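Local coordinates for small archaeal modifier protein 1 (PDB 4HRO) that is covalently attached as a ubiquitin-like modifier to lysines of target proteins and serves as a sulfur carrier in molybdenum cofactor biosynthesis, at residues R19-D24 against V39-A44; A29-A34 against I60-N65. One frame throughout, in Å; residues are numbered along the deposited sequence.

Interaction 1: residues R19-D24 against V39-A44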
# COMPACT_ATOMS: atom_id res chain seq x y z
N ARG A 19 6.14 -10.20 -3.97
CA ARG A 19 4.68 -10.13 -4.10
C ARG A 19 4.00 -9.84 -2.76
O ARG A 19 2.81 -9.55 -2.75
CB ARG A 19 4.16 -11.44 -4.71
CG ARG A 19 4.62 -11.64 -6.14
CD ARG A 19 4.09 -12.92 -6.74
NE ARG A 19 2.63 -12.91 -6.90
CZ ARG A 19 1.99 -12.24 -7.86
NH1 ARG A 19 2.64 -11.51 -8.74
NH2 ARG A 19 0.67 -12.30 -7.90
N THR A 20 4.75 -9.93 -1.66
CA THR A 20 4.22 -9.66 -0.34
C THR A 20 5.23 -8.81 0.43
O THR A 20 6.45 -9.00 0.30
CB THR A 20 3.94 -10.98 0.44
OG1 THR A 20 5.16 -11.65 0.75
CG2 THR A 20 3.01 -11.92 -0.35
N VAL A 21 4.72 -7.87 1.22
CA VAL A 21 5.57 -7.01 2.04
C VAL A 21 4.92 -6.80 3.38
O VAL A 21 3.82 -6.28 3.48
CB VAL A 21 5.83 -5.63 1.39
CG1 VAL A 21 6.67 -4.76 2.31
CG2 VAL A 21 6.51 -5.77 0.04
N ARG A 22 5.63 -7.19 4.44
CA ARG A 22 5.18 -6.96 5.80
C ARG A 22 5.45 -5.52 6.22
O ARG A 22 6.53 -4.99 5.94
CB ARG A 22 5.93 -7.88 6.77
CG ARG A 22 5.79 -9.35 6.50
CD ARG A 22 6.52 -10.16 7.56
NE ARG A 22 6.56 -11.57 7.21
CZ ARG A 22 7.22 -12.51 7.89
NH1 ARG A 22 7.90 -12.19 8.99
NH2 ARG A 22 7.19 -13.76 7.47
N VAL A 23 4.49 -4.92 6.91
CA VAL A 23 4.68 -3.61 7.52
C VAL A 23 4.15 -3.62 8.95
O VAL A 23 3.36 -4.48 9.34
CB VAL A 23 4.03 -2.44 6.70
CG1 VAL A 23 4.63 -2.35 5.30
CG2 VAL A 23 2.50 -2.54 6.66
N ASP A 24 4.60 -2.65 9.74
CA ASP A 24 4.25 -2.52 11.17
C ASP A 24 3.98 -1.03 11.39
O ASP A 24 4.89 -0.21 11.21
CB ASP A 24 5.43 -3.05 12.00
CG ASP A 24 5.27 -2.89 13.50
OD1 ASP A 24 4.17 -2.58 13.99
OD2 ASP A 24 6.29 -3.12 14.18
N VAL A 39 6.06 2.03 0.86
CA VAL A 39 6.98 2.76 0.01
C VAL A 39 8.29 3.02 0.76
O VAL A 39 9.36 2.93 0.16
CB VAL A 39 6.32 4.04 -0.56
CG1 VAL A 39 7.33 4.85 -1.36
CG2 VAL A 39 5.10 3.68 -1.42
N GLY A 40 8.24 3.30 2.05
CA GLY A 40 9.47 3.42 2.83
C GLY A 40 10.30 2.14 2.79
O GLY A 40 11.54 2.19 2.72
N ALA A 41 9.64 0.99 2.82
CA ALA A 41 10.32 -0.31 2.74
C ALA A 41 10.95 -0.52 1.36
O ALA A 41 11.98 -1.19 1.25
CB ALA A 41 9.33 -1.43 3.08
N HIS A 42 10.34 0.03 0.32
CA HIS A 42 10.81 -0.14 -1.07
C HIS A 42 10.64 1.16 -1.81
O HIS A 42 9.69 1.32 -2.58
CB HIS A 42 10.05 -1.27 -1.76
CG HIS A 42 10.24 -2.59 -1.08
ND1 HIS A 42 11.35 -3.38 -1.27
CD2 HIS A 42 9.48 -3.21 -0.14
CE1 HIS A 42 11.25 -4.45 -0.50
NE2 HIS A 42 10.14 -4.37 0.20
N PRO A 43 11.56 2.12 -1.59
CA PRO A 43 11.34 3.47 -2.12
C PRO A 43 11.24 3.56 -3.63
O PRO A 43 10.68 4.52 -4.15
CB PRO A 43 12.52 4.27 -1.57
CG PRO A 43 12.85 3.56 -0.28
CD PRO A 43 12.65 2.10 -0.60
N ALA A 44 11.77 2.59 -4.35
CA ALA A 44 11.62 2.59 -5.80
C ALA A 44 10.15 2.53 -6.23
O ALA A 44 9.83 2.91 -7.36
CB ALA A 44 12.43 1.45 -6.43
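V21 and H42 reach for each other from opposite directions, the valine from the outermost strand 20-25 and the histidine being the first residue past helix 31-41 to leave helical geometry. Both methyls of V21 bear on the CD2-NE2 bond of the imidazole. V21 CG2 lies 3.9 Å from H42 NE2, and V21 CG1 lies 4.0 Å from H42 CD2. The meeting is a van der Waals contact between the two branches of the valine and that bond, oblique to the ring, with no hydrogen bond across the segments. The histidine gets there because its CG stands anti to the carbonyl carbon, beside the backbone N (chi1 -61°), which throws the ring toward the strand. One residue earlier, A41 offers its single methyl to the same valine: A41 CB is 4.3 Å from V21 CG1, a looser apolar touch. V21 CG1 thus serves both partners, while CG2 is given to the ring. The valine is buried, but A41 is exposed and H42 partly so, which places this contact where the helix ends at the margin of the core. Earlier in the same helix, L38 also packs on V21, and A37 on V23; the H42 side chain also touches A16 of helix 10-16. Backbone hydrogen bonds between V21 and W6 and between V23 and M4 join the strand to strand 2-8. Packing of the last helical turn across the edge strand of a mixed sheet is the arrangement of the beta-grasp fold, shared by ubiquitin and ThiS.

Interaction 2: residues A29-A34 against I60-N65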
# COMPACT_ATOMS: atom_id res chain seq x y z
N ALA A 29 -2.90 4.32 12.47
CA ALA A 29 -2.42 4.48 11.09
C ALA A 29 -3.56 4.27 10.12
O ALA A 29 -4.32 3.31 10.25
CB ALA A 29 -1.31 3.50 10.78
N THR A 30 -3.64 5.13 9.13
CA THR A 30 -4.61 4.96 8.05
C THR A 30 -4.05 4.03 6.98
O THR A 30 -2.88 3.67 6.98
CB THR A 30 -4.92 6.30 7.41
OG1 THR A 30 -3.71 6.79 6.84
CG2 THR A 30 -5.48 7.29 8.42
N VAL A 31 -4.90 3.68 6.03
CA VAL A 31 -4.46 2.96 4.86
C VAL A 31 -3.34 3.72 4.15
O VAL A 31 -2.34 3.12 3.72
CB VAL A 31 -5.66 2.66 3.93
CG1 VAL A 31 -5.19 2.18 2.57
CG2 VAL A 31 -6.61 1.65 4.59
N GLY A 32 -3.48 5.03 4.03
CA GLY A 32 -2.44 5.88 3.47
C GLY A 32 -1.12 5.81 4.23
O GLY A 32 -0.04 5.78 3.64
N ASP A 33 -1.20 5.79 5.56
CA ASP A 33 -0.00 5.61 6.36
C ASP A 33 0.63 4.24 6.11
O ASP A 33 1.85 4.12 6.00
CB ASP A 33 -0.31 5.75 7.85
CG ASP A 33 -0.74 7.13 8.26
OD1 ASP A 33 -0.32 8.12 7.63
OD2 ASP A 33 -1.50 7.22 9.23
N ALA A 34 -0.19 3.19 5.98
CA ALA A 34 0.33 1.86 5.67
C ALA A 34 0.96 1.82 4.27
O ALA A 34 1.97 1.13 4.06
CB ALA A 34 -0.77 0.80 5.80
N ILE A 60 -5.25 3.52 -9.60
CA ILE A 60 -4.64 2.53 -8.72
C ILE A 60 -5.71 2.05 -7.77
O ILE A 60 -6.47 2.85 -7.23
CB ILE A 60 -3.48 3.11 -7.94
CG1 ILE A 60 -2.31 3.32 -8.88
CG2 ILE A 60 -3.08 2.18 -6.75
CD1 ILE A 60 -1.10 3.94 -8.24
N ASN A 61 -5.80 0.74 -7.57
CA ASN A 61 -6.84 0.17 -6.72
C ASN A 61 -6.24 -0.40 -5.44
O ASN A 61 -5.56 -1.43 -5.45
CB ASN A 61 -7.65 -0.90 -7.47
CG ASN A 61 -8.48 -0.32 -8.61
OD1 ASN A 61 -8.69 0.89 -8.69
ND2 ASN A 61 -8.96 -1.19 -9.50
N VAL A 62 -6.54 0.28 -4.33
CA VAL A 62 -6.10 -0.09 -3.01
C VAL A 62 -7.24 -0.83 -2.34
O VAL A 62 -8.35 -0.30 -2.26
CB VAL A 62 -5.76 1.17 -2.19
CG1 VAL A 62 -5.27 0.77 -0.82
CG2 VAL A 62 -4.72 2.03 -2.91
N LEU A 63 -6.98 -2.05 -1.86
CA LEU A 63 -7.96 -2.83 -1.13
C LEU A 63 -7.51 -3.07 0.29
O LEU A 63 -6.31 -3.25 0.56
CB LEU A 63 -8.22 -4.18 -1.79
CG LEU A 63 -8.58 -4.21 -3.26
CD1 LEU A 63 -8.92 -5.65 -3.65
CD2 LEU A 63 -9.70 -3.29 -3.62
N ARG A 64 -8.48 -3.11 1.19
CA ARG A 64 -8.28 -3.53 2.56
C ARG A 64 -9.22 -4.71 2.81
O ARG A 64 -10.45 -4.57 2.70
CB ARG A 64 -8.61 -2.40 3.54
CG ARG A 64 -8.52 -2.83 4.98
CD ARG A 64 -8.97 -1.78 5.94
NE ARG A 64 -8.74 -2.24 7.30
CZ ARG A 64 -9.54 -2.02 8.34
NH1 ARG A 64 -10.66 -1.30 8.22
NH2 ARG A 64 -9.20 -2.51 9.52
N ASN A 65 -8.67 -5.88 3.12
CA ASN A 65 -9.44 -7.08 3.37
C ASN A 65 -10.47 -7.32 2.26
O ASN A 65 -11.62 -7.65 2.52
CB ASN A 65 -10.08 -7.01 4.76
CG ASN A 65 -9.05 -6.82 5.87
OD1 ASN A 65 -9.27 -6.08 6.83
ND2 ASN A 65 -7.93 -7.48 5.74
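V31 and V62 both carry CG1 anti to the backbone N (chi1 168° and -179°), and these two methyls make the closest touch between the segments, V31 CG1 to V62 CG1 at 3.7 Å. The two valines run antiparallel past one another, and of each only CG1 meets the other. The second methyl of V31, beside its backbone N, turns to R64 instead: V31 CG2 approaches R64 CD at 4.4 Å, a loose contact with the aliphatic part of an extended chain. Beyond that carbon, R64 NE forms a salt bridge with D79, so the arginine lends its methylene stem to the valine and its charge to the aspartate. This is helix-on-sheet packing of the beta-grasp fold, in which the first turn of helix 31-41 rests against strand 61-64; L71 and T75 also press on V31, and L83 of strand 80-84 on V62. A capping box starts the helix. D33 N donates to T30 OG1 over 3.0 Å at 160°, and T30 N returns a bond to D33 OD2, also 3.0 Å, reaching it from above the carboxylate plane. The reciprocal pair gives two amides at the helix start side-chain acceptors and fixes the turn from which V31 projects toward the strand. Next to the cap, A29 O is hydrogen-bonded to the hydroxyl of T75, a residue of a calcium site.

In the fold
From the N terminus, strand 2-8 and helix 10-16 lead into strand 20-25, whose contact with 39-44 closes the shorter loop, interaction 1. Within that loop the chain passes 29-34, the start of helix 31-41, which is later met by strand 61-64, closing the longer loop of interaction 2. The two loops therefore cross, their segments alternating along the chain. Both use helix 31-41, one at each end, and both reach the same mixed sheet: interaction 1 ties the helix to edge strand 20-25, interaction 2 to strand 61-64 beyond strands 2-8 and 80-84. With centres 13 Å apart and no direct touch, they fasten one helix across the sheet.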